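Long-range contacts in enolase from the environmental genome shotgun sequencing of the Sargasso Sea (PDB 2QGY), which is of unknown function but binds magnesium and, as a member of the enolase superfamily, probably removes a proton next to a carboxylate of its substrate: residues A[212-217]-A[242-247]; A[226-231]-A[246-251]; A[232-237]-A[264-269]; A[258-263]-A[286-291]; A[270-275]-A[295-300]. All blocks are in the same frame, centred on the assembly; numbering follows the deposited sequence. Where two conformers were deposited one is given.

In the fold
All five contacts lie in the enolase C-terminal domain, a TIM-barrel fold, between helix 207-217 and strand 298-299. Along the chain, contact 1 closes before contacts 4 and 5 open, while contacts 1 and 3, 2 and 3, 3 and 4, and 4 and 5 interleave. Contacts 2 and 5, centres 10 Å apart, are strand pairings in one sheet, where 248-250 adjoins 271-272. Contacts 1, 3 and 4 lie in the outer layer: 1 and 3 share helix 234-243, 3 and 4 share helix 257-265, and 1 and 4 are most distant, centres 25 Å apart. Contact 2 holds Glu226 of the magnesium site, and Asn273 of contact 5 lies beside it; contacts 3 and 4 also reach the second subunit.

Contact 1: residues A[212-217]-A[242-247]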
# COMPACT_ATOMS: atom_id res chain seq x y z
N SER A 212 -19.55 19.00 13.72
CA SER A 212 -20.66 19.94 13.60
C SER A 212 -21.68 19.43 12.58
O SER A 212 -22.89 19.46 12.84
CB SER A 212 -20.16 21.34 13.27
OG SER A 212 -19.07 21.70 14.11
N PHE A 213 -21.20 18.93 11.44
CA PHE A 213 -22.08 18.36 10.42
C PHE A 213 -22.89 17.20 10.99
O PHE A 213 -24.12 17.16 10.86
CB PHE A 213 -21.30 17.91 9.17
CG PHE A 213 -22.16 17.28 8.12
CD1 PHE A 213 -22.91 18.07 7.25
CD2 PHE A 213 -22.23 15.89 7.99
CE1 PHE A 213 -23.72 17.50 6.28
CE2 PHE A 213 -23.04 15.29 7.02
CZ PHE A 213 -23.78 16.10 6.13
N LEU A 214 -22.21 16.25 11.62
CA LEU A 214 -22.88 15.06 12.13
C LEU A 214 -23.92 15.39 13.21
O LEU A 214 -24.94 14.70 13.33
CB LEU A 214 -21.85 14.06 12.67
CG LEU A 214 -21.00 13.40 11.57
CD1 LEU A 214 -19.97 12.49 12.21
CD2 LEU A 214 -21.89 12.65 10.58
N LYS A 215 -23.67 16.46 13.95
CA LYS A 215 -24.62 16.92 14.97
C LYS A 215 -25.90 17.48 14.32
O LYS A 215 -27.01 17.24 14.80
CB LYS A 215 -23.95 17.97 15.85
CG LYS A 215 -24.66 18.24 17.16
CD LYS A 215 -23.73 19.01 18.12
CE LYS A 215 -24.17 18.83 19.58
NZ LYS A 215 -23.14 19.33 20.56
N GLU A 216 -25.74 18.17 13.20
CA GLU A 216 -26.88 18.76 12.51
C GLU A 216 -27.59 17.79 11.55
O GLU A 216 -28.76 18.00 11.20
CB GLU A 216 -26.46 20.03 11.76
CG GLU A 216 -25.78 21.07 12.65
CD GLU A 216 -26.71 21.64 13.71
OE1 GLU A 216 -27.92 21.77 13.41
OE2 GLU A 216 -26.23 21.96 14.84
N VAL A 217 -26.90 16.75 11.11
CA VAL A 217 -27.46 15.89 10.06
C VAL A 217 -28.30 14.75 10.61
O VAL A 217 -29.07 14.14 9.87
CB VAL A 217 -26.37 15.36 9.07
CG1 VAL A 217 -25.68 14.12 9.65
CG2 VAL A 217 -27.00 15.06 7.71
N ASN A 242 -18.51 6.32 18.79
CA ASN A 242 -18.95 6.39 20.19
C ASN A 242 -19.75 7.65 20.50
O ASN A 242 -20.52 7.68 21.48
CB ASN A 242 -17.75 6.30 21.15
CG ASN A 242 -17.02 4.93 21.10
OD1 ASN A 242 -17.55 3.93 20.59
ND2 ASN A 242 -15.80 4.90 21.63
N THR A 243 -19.58 8.68 19.68
CA THR A 243 -20.17 9.99 19.90
C THR A 243 -21.54 10.09 19.27
O THR A 243 -22.43 10.74 19.82
CB THR A 243 -19.23 11.10 19.41
OG1 THR A 243 -17.98 10.97 20.10
CG2 THR A 243 -19.79 12.53 19.68
N PHE A 244 -21.72 9.42 18.13
CA PHE A 244 -22.95 9.56 17.36
C PHE A 244 -23.72 8.25 17.24
O PHE A 244 -23.13 7.17 17.31
CB PHE A 244 -22.63 10.16 15.98
CG PHE A 244 -21.99 11.52 16.05
CD1 PHE A 244 -22.78 12.66 16.24
CD2 PHE A 244 -20.61 11.67 15.95
CE1 PHE A 244 -22.19 13.94 16.30
CE2 PHE A 244 -20.03 12.93 16.02
CZ PHE A 244 -20.82 14.07 16.20
N ASN A 245 -25.03 8.33 17.06
CA ASN A 245 -25.87 7.14 16.98
C ASN A 245 -26.19 6.85 15.51
O ASN A 245 -27.36 6.70 15.12
CB ASN A 245 -27.16 7.36 17.78
CG ASN A 245 -27.99 6.09 17.92
OD1 ASN A 245 -27.46 4.97 17.89
ND2 ASN A 245 -29.31 6.26 18.06
N MET A 246 -25.15 6.82 14.70
CA MET A 246 -25.28 6.57 13.28
C MET A 246 -24.25 5.49 12.87
O MET A 246 -23.15 5.44 13.40
CB MET A 246 -25.07 7.88 12.49
CG MET A 246 -26.24 8.93 12.59
SD MET A 246 -25.87 10.56 11.86
CE MET A 246 -24.41 11.00 12.70
N LYS A 247 -24.61 4.63 11.93
CA LYS A 247 -23.68 3.58 11.51
C LYS A 247 -22.44 4.14 10.82
O LYS A 247 -22.56 4.96 9.91
CB LYS A 247 -24.37 2.60 10.60
CG LYS A 247 -25.46 1.80 11.30
CD LYS A 247 -26.20 0.92 10.33
CE LYS A 247 -27.45 0.31 11.00
NZ LYS A 247 -27.12 -0.33 12.30
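Leu214 meets Phe244 nearly at a right angle, its aliphatic chain laid over one face of the aromatic ring. The CH-pi geometry is explicit: Leu214 CB lies 3.7 Å from the centroid of the Phe244 ring and 15° off the ring normal. Leu214 CD1 covers the other rim of that face, 3.8 Å from Phe244 CE2, while Thr243 CG2 packs against the opposite face, so the ring is sandwiched. The other methyl of the leucine meets the methionine: Leu214 CD2 is 3.7 Å from Met246 CE. The bend at the end of the methionine (chi3 -55°) folds this methyl back toward the helix, and Met246 SD passes Val217 CG1 more loosely, at 4.2 Å. No hydrogen bond crosses the interface, which is held by apolar packing alone. Phe244 is the first residue past helix 234-243, so the contact clips the exit of that helix to helix 207-217. Beneath it, Leu214 and Met246 both rest on Ile225 of strand 224-226, and Val217 reaches Val184 of helix 177-191.

Contact 2: residues A[226-231]-A[246-251]; sequences EEPVDG and MKVVTG. With MG (magnesium ion), chain C.
At the metal-binding end of the TIM barrel, two neighbouring parallel strands bring Glu226 alongside Val249, and the loop that follows Glu226 curls over Thr250. The bridge is tight, with Glu226 CA 4.5 Å from Val249 CA, and both side chains lie on the same face of the sheet. One nearly straight bond continues the register: Glu227 N donates to Val249 O at 2.9 Å (N-H...O 172°). Glu226 leaves the strand with CG anti to the backbone N (chi1 176°) and extends to place OE2 2.0 Å from the magnesium ion, which Asp200 and Glu252 also bind. The other oxygen, OE1, makes a salt bridge to Lys169 and accepts from Trp224. Glu227 acts from the second shell, its OE1 accepting from a metal-bound water at 2.7 Å. Away from the metal, Pro228 CG packs against Val248 CG1 at 4.1 Å. Another water ties loop to strand: it donates to Glu227 OE2 and Val229 O and accepts from Thr250 OG1 at 2.7 Å.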
# COMPACT_ATOMS: atom_id res chain seq x y z
N GLU A 226 -20.10 7.40 5.98
CA GLU A 226 -18.97 6.70 5.42
C GLU A 226 -17.72 7.58 5.47
O GLU A 226 -17.77 8.78 5.17
CB GLU A 226 -19.33 6.30 3.99
CG GLU A 226 -18.21 5.65 3.24
CD GLU A 226 -18.69 5.06 1.91
OE1 GLU A 226 -19.84 4.57 1.82
OE2 GLU A 226 -17.87 5.04 0.99
N GLU A 227 -16.61 6.98 5.93
CA GLU A 227 -15.32 7.65 6.03
C GLU A 227 -15.39 9.05 6.69
O GLU A 227 -14.89 10.02 6.14
CB GLU A 227 -14.65 7.74 4.66
CG GLU A 227 -14.30 6.37 4.08
CD GLU A 227 -12.99 6.44 3.37
OE1 GLU A 227 -13.00 6.99 2.25
OE2 GLU A 227 -11.94 6.01 3.96
N PRO A 228 -15.94 9.14 7.92
CA PRO A 228 -15.99 10.45 8.60
C PRO A 228 -14.57 10.87 8.99
O PRO A 228 -14.30 12.07 9.15
CB PRO A 228 -16.85 10.19 9.85
CG PRO A 228 -16.72 8.69 10.11
CD PRO A 228 -16.48 8.03 8.74
N VAL A 229 -13.68 9.89 9.14
CA VAL A 229 -12.27 10.14 9.43
C VAL A 229 -11.40 9.14 8.66
O VAL A 229 -11.90 8.15 8.15
CB VAL A 229 -11.95 10.07 10.95
CG1 VAL A 229 -12.80 11.12 11.73
CG2 VAL A 229 -12.20 8.70 11.49
N ASP A 230 -10.09 9.38 8.64
CA ASP A 230 -9.19 8.50 7.91
C ASP A 230 -9.27 7.07 8.45
O ASP A 230 -9.26 6.86 9.66
CB ASP A 230 -7.74 9.00 7.99
CG ASP A 230 -6.85 8.37 6.94
OD1 ASP A 230 -6.49 7.19 7.12
OD2 ASP A 230 -6.50 9.05 5.95
N GLY A 231 -9.33 6.08 7.56
CA GLY A 231 -9.53 4.69 7.97
C GLY A 231 -8.37 4.14 8.80
O GLY A 231 -8.52 3.16 9.51
N MET A 246 -25.15 6.82 14.70
CA MET A 246 -25.28 6.57 13.28
C MET A 246 -24.25 5.49 12.87
O MET A 246 -23.15 5.44 13.40
CB MET A 246 -25.07 7.88 12.49
CG MET A 246 -26.24 8.93 12.59
SD MET A 246 -25.87 10.56 11.86
CE MET A 246 -24.41 11.00 12.70
N LYS A 247 -24.61 4.63 11.93
CA LYS A 247 -23.68 3.58 11.51
C LYS A 247 -22.44 4.14 10.82
O LYS A 247 -22.56 4.96 9.91
CB LYS A 247 -24.37 2.60 10.60
CG LYS A 247 -25.46 1.80 11.30
CD LYS A 247 -26.20 0.92 10.33
CE LYS A 247 -27.45 0.31 11.00
NZ LYS A 247 -27.12 -0.33 12.30
N VAL A 248 -21.25 3.68 11.25
CA VAL A 248 -19.99 4.16 10.68
C VAL A 248 -19.43 3.10 9.69
O VAL A 248 -19.38 1.90 9.98
CB VAL A 248 -18.96 4.54 11.81
CG1 VAL A 248 -17.55 4.86 11.27
CG2 VAL A 248 -19.47 5.73 12.68
N VAL A 249 -19.01 3.57 8.51
CA VAL A 249 -18.50 2.70 7.45
C VAL A 249 -17.03 3.09 7.16
O VAL A 249 -16.74 4.25 7.01
CB VAL A 249 -19.30 2.87 6.15
CG1 VAL A 249 -18.78 1.85 5.08
CG2 VAL A 249 -20.81 2.56 6.40
N THR A 250 -16.14 2.11 7.05
CA THR A 250 -14.74 2.42 6.69
C THR A 250 -14.19 1.20 5.97
O THR A 250 -14.76 0.13 6.10
CB THR A 250 -13.85 2.73 7.95
OG1 THR A 250 -12.54 3.19 7.53
CG2 THR A 250 -13.70 1.52 8.84
N GLY A 251 -13.10 1.37 5.22
CA GLY A 251 -12.40 0.20 4.70
C GLY A 251 -12.02 0.34 3.24
O GLY A 251 -11.06 -0.28 2.81
MG MG C . -16.55 6.19 -0.04
O HOH W 1 -11.30 3.41 4.14
O HOH W 2 -12.46 5.81 6.85
O HOH W 3 -15.46 7.31 1.31
O HOH W 4 -10.39 1.36 7.52
O HOH W 5 -15.41 7.18 -1.37
O HOH W 6 -17.59 5.66 -1.82

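Contact 3: residues A[232-237]-A[264-269]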
# COMPACT_ATOMS: atom_id res chain seq x y z
N GLU A 232 -7.21 4.77 8.68
CA GLU A 232 -6.06 4.36 9.48
C GLU A 232 -6.03 5.00 10.86
O GLU A 232 -5.27 4.55 11.73
CB GLU A 232 -4.75 4.63 8.75
CG GLU A 232 -4.54 3.70 7.57
CD GLU A 232 -3.16 3.86 6.99
OE1 GLU A 232 -2.21 3.26 7.54
OE2 GLU A 232 -3.04 4.57 5.99
N ASN A 233 -6.83 6.04 11.06
CA ASN A 233 -6.90 6.69 12.37
C ASN A 233 -7.97 6.00 13.19
O ASN A 233 -9.09 6.50 13.33
CB ASN A 233 -7.22 8.19 12.22
CG ASN A 233 -6.99 8.98 13.53
OD1 ASN A 233 -6.98 8.41 14.62
ND2 ASN A 233 -6.74 10.26 13.41
N ILE A 234 -7.63 4.82 13.71
CA ILE A 234 -8.61 3.98 14.37
C ILE A 234 -9.11 4.69 15.64
O ILE A 234 -10.31 4.60 15.99
CB ILE A 234 -8.07 2.54 14.63
CG1 ILE A 234 -7.58 1.92 13.30
CG2 ILE A 234 -9.14 1.65 15.27
CD1 ILE A 234 -7.06 0.50 13.43
N SER A 235 -8.20 5.39 16.31
CA SER A 235 -8.56 6.16 17.51
C SER A 235 -9.73 7.09 17.22
O SER A 235 -10.70 7.14 18.00
CB SER A 235 -7.35 6.95 18.02
OG SER A 235 -6.37 6.03 18.46
N LEU A 236 -9.64 7.85 16.12
CA LEU A 236 -10.70 8.79 15.74
C LEU A 236 -11.96 8.09 15.29
O LEU A 236 -13.07 8.56 15.56
CB LEU A 236 -10.23 9.73 14.63
CG LEU A 236 -9.78 11.13 15.03
CD1 LEU A 236 -8.48 11.06 15.82
CD2 LEU A 236 -9.63 12.01 13.79
N LEU A 237 -11.81 6.96 14.59
CA LEU A 237 -13.00 6.21 14.17
C LEU A 237 -13.81 5.79 15.39
O LEU A 237 -15.05 5.92 15.42
CB LEU A 237 -12.62 4.95 13.37
CG LEU A 237 -12.33 5.02 11.88
CD1 LEU A 237 -11.69 3.68 11.47
CD2 LEU A 237 -13.61 5.27 11.10
N ILE A 264 -12.00 -4.65 13.94
CA ILE A 264 -12.93 -5.51 14.71
C ILE A 264 -12.61 -5.47 16.21
O ILE A 264 -13.52 -5.33 17.05
CB ILE A 264 -12.93 -6.96 14.20
CG1 ILE A 264 -13.55 -7.07 12.81
CG2 ILE A 264 -13.77 -7.89 15.11
CD1 ILE A 264 -13.31 -8.47 12.14
N SER A 265 -11.31 -5.58 16.53
CA SER A 265 -10.79 -5.63 17.91
C SER A 265 -11.17 -4.39 18.67
O SER A 265 -11.44 -4.44 19.88
CB SER A 265 -9.25 -5.67 17.91
OG SER A 265 -8.77 -6.93 17.51
N ARG A 266 -11.14 -3.27 17.95
CA ARG A 266 -11.33 -1.97 18.54
C ARG A 266 -12.78 -1.46 18.49
O ARG A 266 -13.05 -0.32 18.88
CB ARG A 266 -10.42 -0.96 17.81
CG ARG A 266 -8.89 -1.22 17.97
CD ARG A 266 -8.31 -0.56 19.23
NE ARG A 266 -8.29 0.89 19.08
CZ ARG A 266 -7.38 1.58 18.37
NH1 ARG A 266 -7.47 2.90 18.31
NH2 ARG A 266 -6.37 0.97 17.74
N ASN A 267 -13.69 -2.29 18.00
CA ASN A 267 -15.09 -1.89 17.77
C ASN A 267 -15.15 -0.55 17.05
O ASN A 267 -15.84 0.38 17.48
CB ASN A 267 -15.89 -1.83 19.10
CG ASN A 267 -15.96 -3.18 19.80
OD1 ASN A 267 -15.76 -3.29 21.02
ND2 ASN A 267 -16.20 -4.23 19.01
N ALA A 268 -14.42 -0.44 15.94
CA ALA A 268 -14.20 0.86 15.34
C ALA A 268 -15.20 1.24 14.23
O ALA A 268 -15.21 2.38 13.76
CB ALA A 268 -12.75 0.99 14.83
N ALA A 269 -16.05 0.31 13.86
CA ALA A 269 -16.99 0.54 12.76
C ALA A 269 -18.14 -0.43 12.81
O ALA A 269 -18.08 -1.47 13.45
CB ALA A 269 -16.27 0.45 11.40
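Ile234, Ser235 and Leu237, at the start of helix 234-243, meet Arg266 and Ala268, at and beyond the C-terminal end of helix 257-265. Just before them Asn233 caps the helix: its OD1 accepts from Leu236 N at 3.1 Å, with the donor 59° out of the carbonyl plane. Ile234 comes next and carries much of the contact. Its CG2 sits over the centre of one face of the Arg266 guanidinium, 3.6 Å from CZ, and the same methyl touches Ala268 CB at 3.7 Å. Bends at chi2 and chi3 of the arginine curl the guanidinium back to this methyl. At Ser235 the approach becomes polar: OG lies 3.3 Å from Arg266 NH1 and is hydrogen-bonded to Glu262 of the second subunit. Leu237 closes the segment, its CB 4.2 Å from Ala268 CB and 3.7 Å from Ala268 O. The receiving chain turns sharply here, where Asn267 completes a Schellman motif. Arg266 therefore combines an apolar face with charged ends, NH2 bridging to Glu262 of its own chain and NH1 to Glu262 of the second subunit, which links the packing to the dimer interface, whereas Ala268 O is buried without a partner.

Contact 4: residues A[258-263]-A[286-291]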
# COMPACT_ATOMS: atom_id res chain seq x y z
N VAL A 258 -5.08 -7.84 8.37
CA VAL A 258 -4.63 -7.34 9.68
C VAL A 258 -5.33 -6.04 10.07
O VAL A 258 -5.80 -5.93 11.20
CB VAL A 258 -3.10 -7.17 9.71
CG1 VAL A 258 -2.66 -6.59 11.07
CG2 VAL A 258 -2.42 -8.52 9.45
N HIS A 259 -5.41 -5.08 9.15
CA HIS A 259 -6.07 -3.80 9.48
C HIS A 259 -7.54 -4.07 9.87
O HIS A 259 -8.03 -3.52 10.86
CB HIS A 259 -6.00 -2.83 8.30
CG HIS A 259 -6.80 -1.58 8.50
ND1 HIS A 259 -6.45 -0.59 9.40
CD2 HIS A 259 -8.00 -1.21 7.99
CE1 HIS A 259 -7.35 0.37 9.37
NE2 HIS A 259 -8.31 0.02 8.53
N PHE A 260 -8.22 -4.91 9.10
CA PHE A 260 -9.64 -5.18 9.41
C PHE A 260 -9.83 -5.93 10.72
O PHE A 260 -10.79 -5.65 11.46
CB PHE A 260 -10.39 -5.82 8.24
CG PHE A 260 -10.55 -4.87 7.04
CD1 PHE A 260 -11.62 -3.98 6.98
CD2 PHE A 260 -9.56 -4.80 6.07
CE1 PHE A 260 -11.75 -3.07 5.93
CE2 PHE A 260 -9.67 -3.90 5.00
CZ PHE A 260 -10.75 -3.03 4.94
N ARG A 261 -8.89 -6.82 11.05
CA ARG A 261 -8.92 -7.48 12.35
C ARG A 261 -8.74 -6.46 13.47
O ARG A 261 -9.39 -6.58 14.49
CB ARG A 261 -7.87 -8.59 12.46
CG ARG A 261 -8.37 -9.83 11.77
CD ARG A 261 -7.27 -10.83 11.48
NE ARG A 261 -7.85 -11.99 10.82
CZ ARG A 261 -7.13 -12.91 10.17
NH1 ARG A 261 -5.81 -12.79 10.09
NH2 ARG A 261 -7.73 -13.94 9.61
N GLU A 262 -7.85 -5.49 13.29
CA GLU A 262 -7.70 -4.41 14.28
C GLU A 262 -9.00 -3.61 14.41
O GLU A 262 -9.38 -3.28 15.54
CB GLU A 262 -6.54 -3.48 13.91
CG GLU A 262 -6.32 -2.27 14.88
CD GLU A 262 -5.79 -2.67 16.25
OE1 GLU A 262 -5.30 -3.80 16.39
OE2 GLU A 262 -5.85 -1.83 17.19
N LEU A 263 -9.66 -3.28 13.30
CA LEU A 263 -10.94 -2.53 13.39
C LEU A 263 -11.96 -3.35 14.18
O LEU A 263 -12.68 -2.81 15.01
CB LEU A 263 -11.54 -2.20 12.01
CG LEU A 263 -10.76 -1.25 11.09
CD1 LEU A 263 -11.45 -1.33 9.74
CD2 LEU A 263 -10.84 0.19 11.63
N ILE A 286 -13.98 -12.74 1.87
CA ILE A 286 -14.81 -13.76 2.55
C ILE A 286 -14.35 -14.04 3.98
O ILE A 286 -15.19 -14.17 4.87
CB ILE A 286 -14.84 -15.07 1.73
CG1 ILE A 286 -15.56 -14.88 0.38
CG2 ILE A 286 -15.48 -16.19 2.54
CD1 ILE A 286 -17.04 -14.52 0.48
N GLU A 287 -13.04 -14.13 4.21
CA GLU A 287 -12.50 -14.35 5.55
C GLU A 287 -12.89 -13.21 6.49
O GLU A 287 -13.34 -13.45 7.61
CB GLU A 287 -10.98 -14.48 5.50
CG GLU A 287 -10.33 -14.82 6.86
CD GLU A 287 -11.02 -15.98 7.59
OE1 GLU A 287 -11.22 -17.05 6.95
OE2 GLU A 287 -11.34 -15.83 8.80
N ILE A 288 -12.71 -11.98 6.03
CA ILE A 288 -13.09 -10.83 6.86
C ILE A 288 -14.62 -10.71 7.03
O ILE A 288 -15.08 -10.29 8.09
CB ILE A 288 -12.45 -9.52 6.39
CG1 ILE A 288 -12.38 -8.55 7.58
CG2 ILE A 288 -13.20 -8.90 5.21
CD1 ILE A 288 -11.27 -8.99 8.63
N SER A 289 -15.40 -11.12 6.03
CA SER A 289 -16.86 -11.10 6.16
C SER A 289 -17.29 -12.03 7.30
O SER A 289 -18.12 -11.68 8.14
CB SER A 289 -17.53 -11.51 4.85
OG SER A 289 -17.31 -10.53 3.84
N ASN A 290 -16.65 -13.18 7.37
CA ASN A 290 -17.01 -14.19 8.38
C ASN A 290 -16.64 -13.71 9.79
O ASN A 290 -17.46 -13.77 10.72
CB ASN A 290 -16.29 -15.52 8.05
CG ASN A 290 -16.83 -16.18 6.77
OD1 ASN A 290 -16.24 -17.17 6.28
ND2 ASN A 290 -17.94 -15.67 6.23
N GLU A 291 -15.43 -13.18 9.95
CA GLU A 291 -15.03 -12.61 11.23
C GLU A 291 -15.92 -11.44 11.63
O GLU A 291 -16.31 -11.32 12.79
CB GLU A 291 -13.55 -12.22 11.23
CG GLU A 291 -12.64 -13.42 10.96
CD GLU A 291 -11.18 -13.06 10.86
OE1 GLU A 291 -10.76 -12.02 11.41
OE2 GLU A 291 -10.42 -13.85 10.24
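Arg261 grips Glu291 side-on, with two nitrogens meeting two oxygens. NE donates to Glu291 OE1 at 3.0 Å and NH2 to Glu291 OE2 at 2.8 Å, each oxygen using its syn lone pair. Guanidinium and carboxylate planes differ by only 4°, so the salt bridge is close to flat. The arginine chain is extended from CG to NE, which carries the charged end across to the other helix; Glu291, extended beyond CG, comes to meet it. In Glu287 a bend at chi2 (49°) leaves OE2 4.2 Å from Arg261 NH2, beyond a salt bridge. These residues lie on helices 257-265 and 282-294, neighbours in the outer layer of the TIM barrel. Their segments run almost parallel, 9° apart, with axes 10.6 Å from each other at closest approach. Toward the barrel, polar contact gives way to apolar packing. Ile288 turns its CG1 branch away from its own backbone N, which sends CD1 out to Phe260. The two side chains meet at about a right angle and the packing is tight: Ile288 CD1 is 3.3 Å and CG1 3.4 Å from Phe260 CB. Past CB, the Phe260 ring swings away from Ile288 toward strand 271-272, where it stacks edge-to-face with Phe272. His259 and Glu262, on another side of helix 257-265, pack against the second subunit.

Contact 5: residues A[270-275]-A[295-300]; sequences DIFNPD and NGIFIS
Phe272 and Ile297 form the tight half of this strand pairing. Ile297 CG2 stands over the centre of the Phe272 ring, 3.8 Å from its centroid and 6° off the ring normal, a well-aligned CH-pi contact. The first torsion of Ile297 projects this methyl over the ring by turning it to the far side of CB from the residue's own amide nitrogen. Ile299 CD1 approaches the same side chain, 3.8 Å from Phe272 CB. Across the strands the backbones are parallel, with Ile271 paired to Phe298 and Phe272 to Ile299, as the beta-alpha-beta unit through helix 282-294 requires. Phe272 N donates to Phe298 O at 3.0 Å, and Ser300 N donates to Phe272 O at 2.9 Å with an angle of 170° at the hydrogen. The outer end is looser and wetter. Phe298 N reaches Asp270 O at 3.2 Å, and a water donating to that same oxygen at 2.7 Å also donates to Gly296 O, spanning the strands where Gly296 turns out of helix 282-294. Phe298, whose ring leads away from the pairing, is exposed. At the inner end Ser300 O lies only 3.0 Å from Asn273 CB. The Asn273 side chain is about 4 Å from the magnesium ion, consistent with the pairing placing a second-shell residue beside the metal, with its OD1 held by Glu252 N.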
# COMPACT_ATOMS: atom_id res chain seq x y z
N ASP A 270 -19.20 -0.07 12.10
CA ASP A 270 -20.42 -0.88 12.04
C ASP A 270 -20.46 -1.70 10.74
O ASP A 270 -21.08 -2.77 10.69
CB ASP A 270 -21.61 0.08 12.11
CG ASP A 270 -21.63 0.87 13.42
OD1 ASP A 270 -21.84 0.20 14.44
OD2 ASP A 270 -21.40 2.10 13.47
N ILE A 271 -19.82 -1.17 9.70
CA ILE A 271 -19.85 -1.78 8.36
C ILE A 271 -18.47 -1.58 7.75
O ILE A 271 -17.89 -0.52 7.88
CB ILE A 271 -20.90 -1.07 7.44
CG1 ILE A 271 -22.32 -1.16 8.03
CG2 ILE A 271 -20.86 -1.63 5.97
CD1 ILE A 271 -23.34 -0.17 7.39
N PHE A 272 -17.93 -2.58 7.06
CA PHE A 272 -16.69 -2.39 6.34
C PHE A 272 -16.99 -2.32 4.83
O PHE A 272 -17.84 -3.05 4.35
CB PHE A 272 -15.75 -3.59 6.54
CG PHE A 272 -15.31 -3.81 7.96
CD1 PHE A 272 -15.22 -2.76 8.88
CD2 PHE A 272 -14.96 -5.09 8.38
CE1 PHE A 272 -14.76 -3.00 10.21
CE2 PHE A 272 -14.50 -5.33 9.71
CZ PHE A 272 -14.40 -4.28 10.59
N ASN A 273 -16.29 -1.46 4.09
CA ASN A 273 -16.50 -1.37 2.65
C ASN A 273 -15.17 -1.49 1.87
O ASN A 273 -14.86 -0.65 1.06
CB ASN A 273 -17.29 -0.09 2.29
CG ASN A 273 -16.47 1.19 2.49
OD1 ASN A 273 -15.56 1.24 3.32
ND2 ASN A 273 -16.75 2.22 1.67
N PRO A 274 -14.41 -2.58 2.08
CA PRO A 274 -13.21 -2.76 1.25
C PRO A 274 -13.70 -2.84 -0.22
O PRO A 274 -14.84 -3.29 -0.49
CB PRO A 274 -12.67 -4.13 1.68
CG PRO A 274 -13.86 -4.88 2.21
CD PRO A 274 -14.68 -3.76 2.92
N ASP A 275 -12.84 -2.47 -1.17
CA ASP A 275 -13.27 -2.56 -2.58
C ASP A 275 -13.13 -4.01 -3.02
O ASP A 275 -12.20 -4.73 -2.64
CB ASP A 275 -12.42 -1.64 -3.47
CG ASP A 275 -12.96 -1.55 -4.91
OD1 ASP A 275 -13.72 -0.61 -5.21
OD2 ASP A 275 -12.64 -2.45 -5.72
N ASN A 295 -18.87 -10.72 14.89
CA ASN A 295 -18.77 -9.54 15.71
C ASN A 295 -19.83 -8.48 15.44
O ASN A 295 -19.67 -7.33 15.86
CB ASN A 295 -17.34 -8.99 15.58
CG ASN A 295 -16.34 -9.87 16.27
OD1 ASN A 295 -16.15 -9.76 17.47
ND2 ASN A 295 -15.72 -10.79 15.53
N GLY A 296 -20.91 -8.87 14.77
CA GLY A 296 -22.03 -7.98 14.52
C GLY A 296 -21.80 -6.88 13.50
O GLY A 296 -22.55 -5.91 13.47
N ILE A 297 -20.79 -7.07 12.65
CA ILE A 297 -20.40 -6.06 11.65
C ILE A 297 -20.80 -6.57 10.25
O ILE A 297 -20.67 -7.76 9.96
CB ILE A 297 -18.86 -5.82 11.74
CG1 ILE A 297 -18.55 -5.12 13.08
CG2 ILE A 297 -18.34 -5.04 10.48
CD1 ILE A 297 -17.08 -5.02 13.43
N PHE A 298 -21.34 -5.69 9.42
CA PHE A 298 -21.75 -6.05 8.07
C PHE A 298 -20.71 -5.63 7.05
O PHE A 298 -19.85 -4.82 7.35
CB PHE A 298 -23.08 -5.39 7.75
CG PHE A 298 -24.23 -5.96 8.54
CD1 PHE A 298 -25.09 -6.88 7.97
CD2 PHE A 298 -24.41 -5.60 9.88
CE1 PHE A 298 -26.13 -7.43 8.71
CE2 PHE A 298 -25.45 -6.15 10.64
CZ PHE A 298 -26.31 -7.07 10.05
N ILE A 299 -20.81 -6.19 5.86
CA ILE A 299 -19.89 -5.90 4.76
C ILE A 299 -20.66 -5.32 3.57
O ILE A 299 -21.62 -5.91 3.09
CB ILE A 299 -19.17 -7.18 4.28
CG1 ILE A 299 -18.41 -7.86 5.44
CG2 ILE A 299 -18.20 -6.87 3.12
CD1 ILE A 299 -17.25 -7.00 6.06
N SER A 300 -20.23 -4.17 3.10
CA SER A 300 -20.84 -3.56 1.92
C SER A 300 -19.68 -3.30 1.00
O SER A 300 -19.02 -2.30 1.12
CB SER A 300 -21.46 -2.22 2.30
OG SER A 300 -21.97 -1.55 1.14
O HOH W 7 -23.18 -3.47 12.24